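Non-sulfated chondroitin lyase E66 (Autographa californica nucleopolyhedrovirus, PDB 3VSN) is a viral envelope lyase that cleaves non-sulfated chondroitin, is essential for oral infectivity, and may digest the chondroitin sulfate barrier of the host midgut. Local coordinates at residues A359-M364 and S387-Q392; M364-W369 and S444-Y449; V383-G388 and R473-S478; A425-V430 and P591-K596; H451-L456 and Y554-E559. All coordinates share one frame; numbering follows the deposited sequence.

All five contacts are buried, yet each illustrates a different way of joining secondary structure. Interaction 5 is a classical antiparallel strand pair held by backbone hydrogen bonds. Interactions 2 and 4 instead bring strands of different sheets together through side chains: an arginine gripping a serine plus an apolar pair in the first, apolar side chains, with one methyl on a backbone carbonyl, in the second. Both use one of the two seven-stranded sheets, that of interaction 5. Interactions 1 and 3 share Ser-387 and Gly-388, linking a short helix and a water-bearing loop to a smaller sheet; interaction 1 lies nearest the catalytic residues. Interactions 1 and 2 share Met-364, and Arg-367 of interaction 2 forms a salt bridge with Glu-386 of interaction 3.

Interaction 1 of 5, residues A359-M364 and S387-Q392; sequences APLWTM and SGIILQ
Met-364 shows how a sulfur can serve as both apolar filler and weak acceptor. Its SD takes a weak hydrogen bond from the backbone N of Ile-390 at 3.4 Å, and SD also lies against Ile-390 CB at 3.6 Å. The chain runs straight as far as SD and then bends (chi3 -81°), which carries CE past the Ile-390 backbone; the two side chains cross at about a right angle.

The remaining apolar contacts belong to Ile-389. Its CG2 branch meets Pro-360 CB at 3.8 Å, while Ile-389 CD1 lies 4.3 Å from Leu-361 CB, so the two branches lie along the helix flank.

At the backbone level, Gly-388 CA makes a C-H...O contact of 3.2 Å with Met-364 O, and its positive phi (101°) suits glycine.

A short helix thus packs on the chain entering edge strand 390-391, close to the catalytic site: the side chain of Leu-361 lies about 10 Å from that of Arg-300, the transition-state stabilizer.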
# COMPACT_ATOMS: atom_id res chain seq x y z
N ALA A 359 -12.38 -9.35 2.17
CA ALA A 359 -12.95 -8.76 0.95
C ALA A 359 -13.73 -7.46 1.16
O ALA A 359 -13.57 -6.53 0.38
CB ALA A 359 -13.79 -9.78 0.18
N PRO A 360 -14.58 -7.39 2.21
CA PRO A 360 -15.26 -6.11 2.44
C PRO A 360 -14.31 -4.93 2.65
O PRO A 360 -14.55 -3.85 2.09
CB PRO A 360 -16.10 -6.38 3.70
CG PRO A 360 -16.41 -7.84 3.59
CD PRO A 360 -15.12 -8.45 3.09
N LEU A 361 -13.23 -5.13 3.40
CA LEU A 361 -12.22 -4.09 3.62
C LEU A 361 -11.53 -3.67 2.32
O LEU A 361 -11.30 -2.48 2.10
CB LEU A 361 -11.19 -4.56 4.66
CG LEU A 361 -10.08 -3.58 5.09
CD1 LEU A 361 -10.66 -2.36 5.80
CD2 LEU A 361 -9.07 -4.29 5.98
N TRP A 362 -11.24 -4.63 1.45
CA TRP A 362 -10.59 -4.36 0.17
C TRP A 362 -11.46 -3.66 -0.83
O TRP A 362 -10.97 -2.99 -1.75
CB TRP A 362 -10.08 -5.65 -0.45
CG TRP A 362 -8.82 -6.22 0.17
CD1 TRP A 362 -8.33 -6.02 1.46
CD2 TRP A 362 -7.87 -7.14 -0.46
NE1 TRP A 362 -7.17 -6.72 1.65
CE2 TRP A 362 -6.84 -7.42 0.54
CE3 TRP A 362 -7.77 -7.73 -1.72
CZ2 TRP A 362 -5.77 -8.26 0.28
CZ3 TRP A 362 -6.69 -8.58 -1.97
CH2 TRP A 362 -5.71 -8.84 -1.00
N THR A 363 -12.78 -3.81 -0.69
CA THR A 363 -13.72 -3.32 -1.69
C THR A 363 -14.53 -2.11 -1.25
O THR A 363 -15.06 -1.38 -2.08
CB THR A 363 -14.70 -4.42 -2.13
OG1 THR A 363 -15.41 -4.91 -0.99
CG2 THR A 363 -13.96 -5.56 -2.81
N MET A 364 -14.63 -1.89 0.06
CA MET A 364 -15.56 -0.89 0.57
C MET A 364 -14.99 0.09 1.61
O MET A 364 -15.74 0.90 2.16
CB MET A 364 -16.82 -1.57 1.11
CG MET A 364 -17.70 -2.17 0.03
SD MET A 364 -19.14 -3.02 0.70
CE MET A 364 -18.43 -4.60 1.16
N SER A 387 -15.06 2.36 8.11
CA SER A 387 -15.90 3.35 7.45
C SER A 387 -16.08 2.95 5.99
O SER A 387 -15.09 2.67 5.29
CB SER A 387 -15.26 4.73 7.54
OG SER A 387 -15.14 5.16 8.88
N GLY A 388 -17.33 2.90 5.54
CA GLY A 388 -17.63 2.56 4.15
C GLY A 388 -18.10 1.14 3.92
O GLY A 388 -18.75 0.86 2.92
N ILE A 389 -17.74 0.22 4.82
CA ILE A 389 -18.11 -1.20 4.64
C ILE A 389 -19.62 -1.42 4.78
O ILE A 389 -20.25 -0.95 5.74
CB ILE A 389 -17.31 -2.14 5.58
CG1 ILE A 389 -15.82 -2.12 5.21
CG2 ILE A 389 -17.86 -3.57 5.51
CD1 ILE A 389 -14.93 -3.05 6.02
N ILE A 390 -20.20 -2.11 3.80
CA ILE A 390 -21.61 -2.49 3.86
C ILE A 390 -21.69 -3.89 4.47
O ILE A 390 -21.09 -4.83 3.95
CB ILE A 390 -22.28 -2.49 2.46
CG1 ILE A 390 -22.16 -1.11 1.79
CG2 ILE A 390 -23.75 -2.89 2.57
CD1 ILE A 390 -22.51 -1.10 0.32
N LEU A 391 -22.41 -4.00 5.58
CA LEU A 391 -22.57 -5.27 6.29
C LEU A 391 -23.89 -5.93 5.92
O LEU A 391 -24.91 -5.25 5.80
CB LEU A 391 -22.51 -5.07 7.81
CG LEU A 391 -21.26 -4.44 8.43
CD1 LEU A 391 -21.46 -4.29 9.93
CD2 LEU A 391 -20.02 -5.26 8.13
N GLN A 392 -23.86 -7.25 5.77
CA GLN A 392 -25.03 -8.02 5.35
C GLN A 392 -25.59 -8.86 6.50
O GLN A 392 -26.63 -9.50 6.35
CB GLN A 392 -24.70 -8.91 4.16
CG GLN A 392 -24.38 -8.15 2.88
CD GLN A 392 -24.18 -9.08 1.69
OE1 GLN A 392 -24.99 -9.98 1.45
NE2 GLN A 392 -23.11 -8.86 0.95

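Interaction 2 of 5, residues M364-W369 and S444-Y449; sequences MARRIW and SCTLFY
Arg-366 grips Ser-444 side-on: NE and NH2 both donate to the one OG, each at 3.2 Å from Ser-444 OG. The hydroxyl oxygen lies only 5° out of the guanidinium plane, so both N-H groups converge on it from the rim of the flat group. Alongside, Arg-366 CD rests 3.5 Å from Thr-446 OG1. The apolar half of the contact is Ile-368 CG2 against the edge of the Phe-448 ring, 3.6 Å from CE1. With Ile-368 chi1 at 62°, CG2 lies anti to the carbonyl carbon, and the two side chains slide past each other in opposite directions.

In the next shell, Gln-455 ties both hydroxyls together, its NE2 bonding Ser-444 OG and its OE1 bonding Thr-446 OG1. The arginine is braced by its own segment, where NH1 donates to Ala-365 O at 3.1 Å, from above the carbonyl plane. Farther out, Tyr-335 packs on both Ile-368 and Phe-448.

Strands 367-370 and 440-449 belong to different antiparallel sheets, and their touching parts run only 12° apart, in keeping with the stacked layers of the beta-sandwich region of this lyase.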
# COMPACT_ATOMS: atom_id res chain seq x y z
N MET A 364 -14.63 -1.89 0.06
CA MET A 364 -15.56 -0.89 0.57
C MET A 364 -14.99 0.09 1.61
O MET A 364 -15.74 0.90 2.16
CB MET A 364 -16.82 -1.57 1.11
CG MET A 364 -17.70 -2.17 0.03
SD MET A 364 -19.14 -3.02 0.70
CE MET A 364 -18.43 -4.60 1.16
N ALA A 365 -13.68 0.02 1.87
CA ALA A 365 -13.06 1.01 2.77
C ALA A 365 -13.20 2.40 2.17
O ALA A 365 -12.74 2.66 1.05
CB ALA A 365 -11.59 0.68 3.02
N ARG A 366 -13.86 3.29 2.91
CA ARG A 366 -14.04 4.69 2.52
C ARG A 366 -13.72 5.53 3.75
O ARG A 366 -14.61 5.94 4.49
CB ARG A 366 -15.47 4.95 2.04
CG ARG A 366 -15.95 4.05 0.91
CD ARG A 366 -15.23 4.35 -0.39
NE ARG A 366 -15.83 3.65 -1.53
CZ ARG A 366 -15.44 2.45 -1.96
NH1 ARG A 366 -14.45 1.80 -1.36
NH2 ARG A 366 -16.06 1.90 -3.00
N ARG A 367 -12.43 5.77 3.96
CA ARG A 367 -11.93 6.28 5.23
C ARG A 367 -10.79 7.27 5.01
O ARG A 367 -9.99 7.14 4.07
CB ARG A 367 -11.49 5.11 6.12
CG ARG A 367 -10.74 5.48 7.40
CD ARG A 367 -11.63 6.09 8.47
NE ARG A 367 -10.81 6.57 9.58
CZ ARG A 367 -10.42 5.83 10.62
NH1 ARG A 367 -10.79 4.56 10.71
NH2 ARG A 367 -9.66 6.37 11.57
N ILE A 368 -10.74 8.28 5.87
CA ILE A 368 -9.58 9.15 5.98
C ILE A 368 -8.95 8.90 7.34
O ILE A 368 -9.66 8.65 8.33
CB ILE A 368 -9.93 10.64 5.77
CG1 ILE A 368 -10.90 11.15 6.85
CG2 ILE A 368 -10.48 10.86 4.37
CD1 ILE A 368 -11.29 12.62 6.71
N TRP A 369 -7.62 8.94 7.39
CA TRP A 369 -6.90 8.76 8.63
C TRP A 369 -6.16 10.02 8.94
O TRP A 369 -5.36 10.49 8.14
CB TRP A 369 -5.93 7.59 8.52
CG TRP A 369 -6.59 6.23 8.45
CD1 TRP A 369 -6.95 5.41 9.51
CD2 TRP A 369 -6.96 5.49 7.24
NE1 TRP A 369 -7.52 4.24 9.05
CE2 TRP A 369 -7.55 4.22 7.70
CE3 TRP A 369 -6.88 5.73 5.87
CZ2 TRP A 369 -8.03 3.26 6.82
CZ3 TRP A 369 -7.36 4.75 4.99
CH2 TRP A 369 -7.92 3.55 5.45
N SER A 444 -20.98 3.76 -6.05
CA SER A 444 -20.27 4.41 -4.95
C SER A 444 -19.66 5.72 -5.43
O SER A 444 -18.94 5.74 -6.42
CB SER A 444 -19.18 3.47 -4.41
OG SER A 444 -18.37 4.13 -3.44
N CYS A 445 -19.95 6.79 -4.70
CA CYS A 445 -19.45 8.13 -5.01
C CYS A 445 -18.61 8.61 -3.83
O CYS A 445 -19.14 8.78 -2.73
CB CYS A 445 -20.61 9.10 -5.22
SG CYS A 445 -21.82 8.63 -6.48
N THR A 446 -17.32 8.84 -4.05
CA THR A 446 -16.46 9.36 -2.99
C THR A 446 -15.79 10.65 -3.44
O THR A 446 -15.32 10.73 -4.57
CB THR A 446 -15.37 8.35 -2.57
OG1 THR A 446 -15.93 7.03 -2.52
CG2 THR A 446 -14.78 8.71 -1.21
N LEU A 447 -15.75 11.65 -2.56
CA LEU A 447 -15.01 12.88 -2.84
C LEU A 447 -14.08 13.21 -1.68
O LEU A 447 -14.53 13.35 -0.54
CB LEU A 447 -15.98 14.04 -3.11
CG LEU A 447 -15.36 15.43 -3.34
CD1 LEU A 447 -14.63 15.50 -4.68
CD2 LEU A 447 -16.44 16.50 -3.25
N PHE A 448 -12.78 13.33 -1.98
CA PHE A 448 -11.79 13.80 -1.01
C PHE A 448 -11.52 15.29 -1.25
O PHE A 448 -11.40 15.72 -2.40
CB PHE A 448 -10.46 13.04 -1.13
CG PHE A 448 -10.54 11.58 -0.75
CD1 PHE A 448 -10.73 11.19 0.57
CD2 PHE A 448 -10.37 10.59 -1.72
CE1 PHE A 448 -10.79 9.84 0.92
CE2 PHE A 448 -10.43 9.24 -1.38
CZ PHE A 448 -10.64 8.87 -0.06
N TYR A 449 -11.42 16.06 -0.17
CA TYR A 449 -11.13 17.49 -0.23
C TYR A 449 -10.45 17.93 1.07
O TYR A 449 -10.31 17.12 1.99
CB TYR A 449 -12.44 18.28 -0.45
CG TYR A 449 -13.45 18.05 0.65
CD1 TYR A 449 -14.35 16.97 0.58
CD2 TYR A 449 -13.49 18.87 1.77
CE1 TYR A 449 -15.26 16.74 1.60
CE2 TYR A 449 -14.40 18.64 2.80
CZ TYR A 449 -15.28 17.59 2.70
OH TYR A 449 -16.19 17.38 3.72

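Interaction 3 of 5, residues V383-G388 and R473-S478; sequences VSFESG and RVIVLS
Ile-475 and Ser-478 on the strand and Ser-387 on the loop bury the most surface, each by a different kind of contact. Ile-475 is the apolar anchor. Its CB presses on Glu-386 O at 3.3 Å, and Ile-475 CD1 comes to the edge of the Phe-385 ring, 3.9 Å from Phe-385 CD1. From the same residue the carbonyl receives a nearly straight bond, Gly-388 N to Ile-475 O at 2.8 Å (174° at the hydrogen).

Ser-387 donates its OG to Val-476 O at 2.8 Å, approaching from above the carbonyl plane. A second conformer of this serine exists, so the bond may hold only part of the time.

Ser-478 brings its OG to within 3.4 Å of Glu-386 CA; with chi1 at 56° that oxygen sits between the backbone N and the carbonyl carbon. One water joins Ser-478 OG (2.6 Å) to Glu-386 OE1 (2.9 Å). Another accepts from Ser-478 N at 2.8 Å and donates to Glu-386 OE2 and Ser-387 OG. Val-476 and Leu-477, facing Val-536, form a classic beta bulge.

Glu-386 is further bound by Arg-367, through a salt bridge, and by Tyr-378. A buried carboxylate surrounded by an arginine, waters and N-H or hydroxyl groups is probably kept ionised, whereas the backbone N of Glu-386, also buried by the contact, has no partner in the model.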
# COMPACT_ATOMS: atom_id res chain seq x y z
N VAL A 383 -11.16 -6.64 11.49
CA VAL A 383 -10.85 -6.49 10.06
C VAL A 383 -12.11 -6.43 9.17
O VAL A 383 -12.04 -6.01 8.01
CB VAL A 383 -9.83 -7.56 9.58
CG1 VAL A 383 -10.49 -8.92 9.41
CG2 VAL A 383 -9.14 -7.14 8.28
N SER A 384 -13.25 -6.85 9.72
CA SER A 384 -14.53 -6.83 9.01
C SER A 384 -15.19 -5.45 9.03
O SER A 384 -16.22 -5.24 8.39
CB SER A 384 -15.49 -7.84 9.63
OG SER A 384 -15.04 -9.16 9.41
N PHE A 385 -14.59 -4.52 9.77
CA PHE A 385 -15.24 -3.25 10.07
C PHE A 385 -14.36 -2.06 9.73
O PHE A 385 -13.20 -1.99 10.14
CB PHE A 385 -15.67 -3.21 11.54
CG PHE A 385 -16.39 -4.45 11.99
CD1 PHE A 385 -17.75 -4.62 11.72
CD2 PHE A 385 -15.71 -5.47 12.66
CE1 PHE A 385 -18.41 -5.77 12.12
CE2 PHE A 385 -16.37 -6.62 13.06
CZ PHE A 385 -17.72 -6.77 12.79
N GLU A 386 -14.92 -1.12 8.97
CA GLU A 386 -14.26 0.13 8.63
C GLU A 386 -15.29 1.05 8.00
O GLU A 386 -16.29 0.58 7.44
CB GLU A 386 -13.09 -0.12 7.65
CG GLU A 386 -12.28 1.12 7.30
CD GLU A 386 -11.75 1.84 8.52
OE1 GLU A 386 -10.74 1.37 9.09
OE2 GLU A 386 -12.34 2.87 8.92
N SER A 387 -15.06 2.36 8.11
CA SER A 387 -15.90 3.35 7.45
C SER A 387 -16.08 2.95 5.99
O SER A 387 -15.09 2.67 5.29
CB SER A 387 -15.26 4.73 7.54
OG SER A 387 -15.14 5.16 8.88
N GLY A 388 -17.33 2.90 5.54
CA GLY A 388 -17.63 2.56 4.15
C GLY A 388 -18.10 1.14 3.92
O GLY A 388 -18.75 0.86 2.92
N ARG A 473 -26.40 -2.74 6.73
CA ARG A 473 -25.97 -1.47 7.31
C ARG A 473 -24.68 -0.99 6.67
O ARG A 473 -23.84 -1.80 6.25
CB ARG A 473 -25.78 -1.56 8.83
CG ARG A 473 -25.12 -2.84 9.31
CD ARG A 473 -26.16 -3.80 9.84
NE ARG A 473 -26.76 -3.27 11.06
CZ ARG A 473 -27.96 -3.59 11.52
NH1 ARG A 473 -28.73 -4.46 10.88
NH2 ARG A 473 -28.40 -3.03 12.64
N VAL A 474 -24.53 0.33 6.59
CA VAL A 474 -23.32 0.93 6.06
C VAL A 474 -22.59 1.55 7.24
O VAL A 474 -23.14 2.39 7.95
CB VAL A 474 -23.64 1.99 4.99
CG1 VAL A 474 -22.35 2.60 4.45
CG2 VAL A 474 -24.46 1.37 3.86
N ILE A 475 -21.34 1.14 7.43
CA ILE A 475 -20.54 1.64 8.54
C ILE A 475 -20.08 3.07 8.24
O ILE A 475 -19.51 3.34 7.18
CB ILE A 475 -19.33 0.72 8.83
CG1 ILE A 475 -19.83 -0.68 9.21
CG2 ILE A 475 -18.45 1.30 9.94
CD1 ILE A 475 -18.73 -1.71 9.38
N VAL A 476 -20.36 3.97 9.18
CA VAL A 476 -19.93 5.36 9.08
C VAL A 476 -18.63 5.57 9.88
O VAL A 476 -17.68 6.18 9.39
CB VAL A 476 -21.05 6.33 9.54
CG1 VAL A 476 -20.56 7.77 9.56
CG2 VAL A 476 -22.26 6.20 8.63
N LEU A 477 -18.61 5.06 11.11
CA LEU A 477 -17.44 5.12 11.98
C LEU A 477 -17.31 3.81 12.73
O LEU A 477 -18.32 3.23 13.14
CB LEU A 477 -17.54 6.25 13.01
CG LEU A 477 -16.65 7.51 12.98
CD1 LEU A 477 -16.63 8.14 14.37
CD2 LEU A 477 -15.23 7.26 12.48
N SER A 478 -16.07 3.35 12.91
CA SER A 478 -15.80 2.11 13.63
C SER A 478 -14.65 2.32 14.60
O SER A 478 -13.75 3.12 14.34
CB SER A 478 -15.46 0.99 12.65
OG SER A 478 -14.37 1.35 11.82
O HOH W 1 -14.01 4.31 11.20
O HOH W 2 -11.84 1.02 11.71

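Interaction 4 of 5, residues A425-V430 and P591-K596; sequences AGAILV and PWVMVK
Leu-429 reaches from its sheet toward the start of strand 592-597 and can be followed atom by atom. Its CB faces Val-593, 4.1 Å from that residue's CB. CG then leaves anti to the backbone N (chi1 176°), which sends the branched end out from the strand. At the tip, CD2 lies 3.4 Å from Trp-592 O and 4.0 Å from Pro-591 O, so this methyl rests on the backbone at the start of the partner strand rather than on a side chain.

The rest of the interface is made of smaller groups. Ala-427 CB fits between two valines, 3.5 Å from Val-595 CG2 and 3.8 Å from Val-593 CG2. Ala-425 CB extends the row, meeting Val-595 CG1, the other branch of that valine, at 4.2 Å. Strand segments 426-430 and 592-596 run nearly antiparallel, at 170°, with axes 7.1 Å apart, a spacing consistent with the small alanine side chains between the strands.

Each strand lies in its own seven-stranded antiparallel sheet; Gly-426 and Ile-428, for example, bond through their backbones to Phe-448 and Thr-446. With the backbone bonds of 426-430 made within its own sheet and the facing side chains all apolar, the two strands are held together here by methyl-sized dispersion contacts and the exclusion of water.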
# COMPACT_ATOMS: atom_id res chain seq x y z
N ALA A 425 -8.56 18.22 -4.61
CA ALA A 425 -9.72 17.35 -4.52
C ALA A 425 -9.68 16.22 -5.54
O ALA A 425 -9.10 16.36 -6.61
CB ALA A 425 -11.00 18.16 -4.66
N GLY A 426 -10.31 15.11 -5.20
CA GLY A 426 -10.42 13.96 -6.10
C GLY A 426 -11.71 13.21 -5.85
O GLY A 426 -12.08 12.98 -4.69
N ALA A 427 -12.39 12.84 -6.92
CA ALA A 427 -13.61 12.06 -6.83
C ALA A 427 -13.44 10.71 -7.51
O ALA A 427 -12.74 10.60 -8.52
CB ALA A 427 -14.78 12.81 -7.45
N ILE A 428 -14.09 9.69 -6.96
CA ILE A 428 -14.06 8.36 -7.55
C ILE A 428 -15.48 7.78 -7.59
O ILE A 428 -16.22 7.86 -6.62
CB ILE A 428 -13.05 7.43 -6.84
CG1 ILE A 428 -13.02 6.03 -7.48
CG2 ILE A 428 -13.30 7.36 -5.33
CD1 ILE A 428 -11.79 5.22 -7.13
N LEU A 429 -15.84 7.24 -8.75
CA LEU A 429 -17.18 6.72 -9.01
C LEU A 429 -17.05 5.26 -9.39
O LEU A 429 -16.43 4.93 -10.40
CB LEU A 429 -17.83 7.51 -10.15
CG LEU A 429 -19.21 7.06 -10.64
CD1 LEU A 429 -20.24 7.08 -9.52
CD2 LEU A 429 -19.66 7.93 -11.81
N VAL A 430 -17.64 4.39 -8.57
CA VAL A 430 -17.49 2.94 -8.72
C VAL A 430 -18.85 2.29 -8.93
O VAL A 430 -19.80 2.55 -8.19
CB VAL A 430 -16.82 2.30 -7.49
CG1 VAL A 430 -16.69 0.79 -7.66
CG2 VAL A 430 -15.45 2.92 -7.22
N PRO A 591 -22.20 7.33 -16.41
CA PRO A 591 -20.82 6.88 -16.16
C PRO A 591 -19.77 7.97 -15.92
O PRO A 591 -18.60 7.66 -15.67
CB PRO A 591 -20.48 6.12 -17.44
CG PRO A 591 -21.23 6.85 -18.50
CD PRO A 591 -22.51 7.32 -17.86
N TRP A 592 -20.19 9.24 -15.99
CA TRP A 592 -19.26 10.36 -15.89
C TRP A 592 -19.04 10.83 -14.48
O TRP A 592 -19.95 10.80 -13.65
CB TRP A 592 -19.72 11.51 -16.78
CG TRP A 592 -19.61 11.15 -18.24
CD1 TRP A 592 -20.61 10.69 -19.09
CD2 TRP A 592 -18.39 11.18 -19.05
NE1 TRP A 592 -20.11 10.45 -20.34
CE2 TRP A 592 -18.79 10.73 -20.39
CE3 TRP A 592 -17.07 11.54 -18.83
CZ2 TRP A 592 -17.87 10.64 -21.44
CZ3 TRP A 592 -16.16 11.44 -19.88
CH2 TRP A 592 -16.55 11.00 -21.16
N VAL A 593 -17.81 11.26 -14.20
CA VAL A 593 -17.49 11.95 -12.95
C VAL A 593 -16.70 13.21 -13.30
O VAL A 593 -15.93 13.21 -14.26
CB VAL A 593 -16.74 11.03 -11.95
CG1 VAL A 593 -15.32 10.72 -12.42
CG2 VAL A 593 -16.71 11.65 -10.55
N MET A 594 -16.91 14.27 -12.52
CA MET A 594 -16.28 15.56 -12.79
C MET A 594 -15.93 16.26 -11.48
O MET A 594 -16.69 16.19 -10.52
CB MET A 594 -17.21 16.46 -13.61
CG MET A 594 -16.62 17.81 -13.98
SD MET A 594 -17.86 19.10 -14.23
CE MET A 594 -18.16 19.58 -12.53
N VAL A 595 -14.78 16.94 -11.47
CA VAL A 595 -14.40 17.80 -10.35
C VAL A 595 -13.96 19.15 -10.91
O VAL A 595 -13.22 19.20 -11.89
CB VAL A 595 -13.27 17.19 -9.49
CG1 VAL A 595 -12.85 18.16 -8.39
CG2 VAL A 595 -13.73 15.88 -8.88
N LYS A 596 -14.44 20.23 -10.29
CA LYS A 596 -14.06 21.59 -10.67
C LYS A 596 -13.46 22.31 -9.48
O LYS A 596 -14.05 22.33 -8.39
CB LYS A 596 -15.28 22.36 -11.20
CG LYS A 596 -15.03 23.85 -11.42
CD LYS A 596 -16.22 24.53 -12.07
CE LYS A 596 -16.09 26.05 -12.00
NZ LYS A 596 -16.43 26.58 -10.65

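Interaction 5 of 5, residues H451-L456 and Y554-E559; sequences HGMFQL and YKLNVE
The Tyr-554 ring carries Gln-455 on one face: Gln-455 CB stands 4.0 Å from the ring centroid and 22° off its normal, a CH-pi contact. The Gln-455 amide is not stacked, its plane lying 42° from that of the ring. Leu-556 CG of the same strand sits at the ring edge, and Met-453 CE approaches obliquely, 3.8 Å from Tyr-554 CE1. That methyl also touches Leu-556 CD1 at 3.9 Å, Met-453 and Leu-556 lying side by side and pointing the same way.

Below this layer the backbones pair antiparallel. Met-453 and Leu-556 exchange two bonds, N to O, both 2.9 Å; Gln-455 N to Tyr-554 O is 2.9 Å, and Tyr-554 N to Gln-455 O 3.0 Å. At the end of the pairing, Val-558 N donates to His-451 O.

Two polar tips are fastened outside the pair. Tyr-554 OH bonds to Arg-366 O, and Lys-555 NZ forms a salt bridge with Asp-563.

Strand 452-461 is flanked by 440-449 on one edge and 550-558 on the other, and the latter passes the sheet on to 509-513. Strand 367-370 packs over the Met-453 and Leu-556 face.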
# COMPACT_ATOMS: atom_id res chain seq x y z
N HIS A 451 -11.06 19.67 4.42
CA HIS A 451 -10.36 18.57 5.09
C HIS A 451 -11.31 17.44 5.41
O HIS A 451 -11.59 17.16 6.59
CB HIS A 451 -9.75 19.07 6.39
CG HIS A 451 -8.73 20.17 6.21
ND1 HIS A 451 -7.41 19.94 6.23
CD2 HIS A 451 -8.89 21.54 6.01
CE1 HIS A 451 -6.75 21.10 6.05
NE2 HIS A 451 -7.66 22.08 5.91
N GLY A 452 -11.84 16.79 4.39
CA GLY A 452 -12.82 15.74 4.61
C GLY A 452 -13.09 14.85 3.43
O GLY A 452 -12.38 14.89 2.42
N MET A 453 -14.14 14.04 3.55
CA MET A 453 -14.48 13.04 2.57
C MET A 453 -15.99 12.85 2.56
O MET A 453 -16.58 12.61 3.61
CB MET A 453 -13.80 11.70 2.91
CG MET A 453 -14.05 10.59 1.90
SD MET A 453 -13.94 8.94 2.63
CE MET A 453 -15.52 8.88 3.49
N PHE A 454 -16.58 12.96 1.38
CA PHE A 454 -18.00 12.69 1.16
C PHE A 454 -18.14 11.28 0.59
O PHE A 454 -17.36 10.88 -0.28
CB PHE A 454 -18.56 13.73 0.19
CG PHE A 454 -19.88 13.36 -0.44
CD1 PHE A 454 -19.93 12.70 -1.66
CD2 PHE A 454 -21.07 13.72 0.17
CE1 PHE A 454 -21.14 12.38 -2.25
CE2 PHE A 454 -22.29 13.41 -0.41
CZ PHE A 454 -22.33 12.74 -1.62
N GLN A 455 -19.11 10.52 1.09
CA GLN A 455 -19.40 9.18 0.58
C GLN A 455 -20.89 8.98 0.38
O GLN A 455 -21.68 9.16 1.31
CB GLN A 455 -18.85 8.09 1.52
CG GLN A 455 -19.24 6.66 1.14
CD GLN A 455 -18.65 6.20 -0.19
OE1 GLN A 455 -17.54 6.59 -0.56
NE2 GLN A 455 -19.40 5.38 -0.92
N LEU A 456 -21.28 8.63 -0.84
CA LEU A 456 -22.65 8.25 -1.14
C LEU A 456 -22.66 6.87 -1.79
O LEU A 456 -21.99 6.66 -2.80
CB LEU A 456 -23.32 9.27 -2.08
CG LEU A 456 -24.66 8.87 -2.73
CD1 LEU A 456 -25.77 8.71 -1.69
CD2 LEU A 456 -25.07 9.85 -3.81
N TYR A 554 -22.78 9.83 4.03
CA TYR A 554 -22.14 10.43 5.19
C TYR A 554 -20.88 11.19 4.76
O TYR A 554 -20.44 11.09 3.62
CB TYR A 554 -21.79 9.36 6.23
CG TYR A 554 -20.71 8.39 5.79
CD1 TYR A 554 -19.36 8.64 6.07
CD2 TYR A 554 -21.03 7.22 5.09
CE1 TYR A 554 -18.36 7.76 5.67
CE2 TYR A 554 -20.04 6.34 4.69
CZ TYR A 554 -18.71 6.61 4.98
OH TYR A 554 -17.72 5.74 4.58
N LYS A 555 -20.32 11.96 5.69
CA LYS A 555 -19.02 12.57 5.47
C LYS A 555 -18.15 12.43 6.70
O LYS A 555 -18.65 12.28 7.83
CB LYS A 555 -19.16 14.04 5.05
CG LYS A 555 -19.52 15.00 6.16
CD LYS A 555 -19.26 16.45 5.77
CE LYS A 555 -19.40 17.33 7.01
NZ LYS A 555 -19.56 18.78 6.69
N LEU A 556 -16.84 12.45 6.48
CA LEU A 556 -15.86 12.45 7.55
C LEU A 556 -15.06 13.75 7.46
O LEU A 556 -14.80 14.23 6.36
CB LEU A 556 -14.94 11.23 7.44
CG LEU A 556 -15.54 9.82 7.49
CD1 LEU A 556 -14.46 8.77 7.27
CD2 LEU A 556 -16.28 9.56 8.80
N ASN A 557 -14.71 14.31 8.62
CA ASN A 557 -13.83 15.48 8.72
C ASN A 557 -12.66 15.16 9.60
O ASN A 557 -12.79 14.40 10.55
CB ASN A 557 -14.54 16.64 9.42
CG ASN A 557 -15.57 17.31 8.55
OD1 ASN A 557 -15.30 17.67 7.41
ND2 ASN A 557 -16.76 17.50 9.11
N VAL A 558 -11.52 15.79 9.31
CA VAL A 558 -10.43 15.85 10.26
C VAL A 558 -10.92 16.66 11.46
O VAL A 558 -11.49 17.74 11.29
CB VAL A 558 -9.17 16.51 9.67
CG1 VAL A 558 -8.07 16.62 10.72
CG2 VAL A 558 -8.66 15.72 8.47
N GLU A 559 -10.73 16.12 12.66
CA GLU A 559 -11.13 16.80 13.89
C GLU A 559 -10.53 18.20 13.93
O GLU A 559 -9.34 18.38 13.69
CB GLU A 559 -10.72 16.00 15.12
CG GLU A 559 -11.29 16.56 16.42
CD GLU A 559 -11.01 15.68 17.63
OE1 GLU A 559 -10.20 14.74 17.54
OE2 GLU A 559 -11.61 15.95 18.69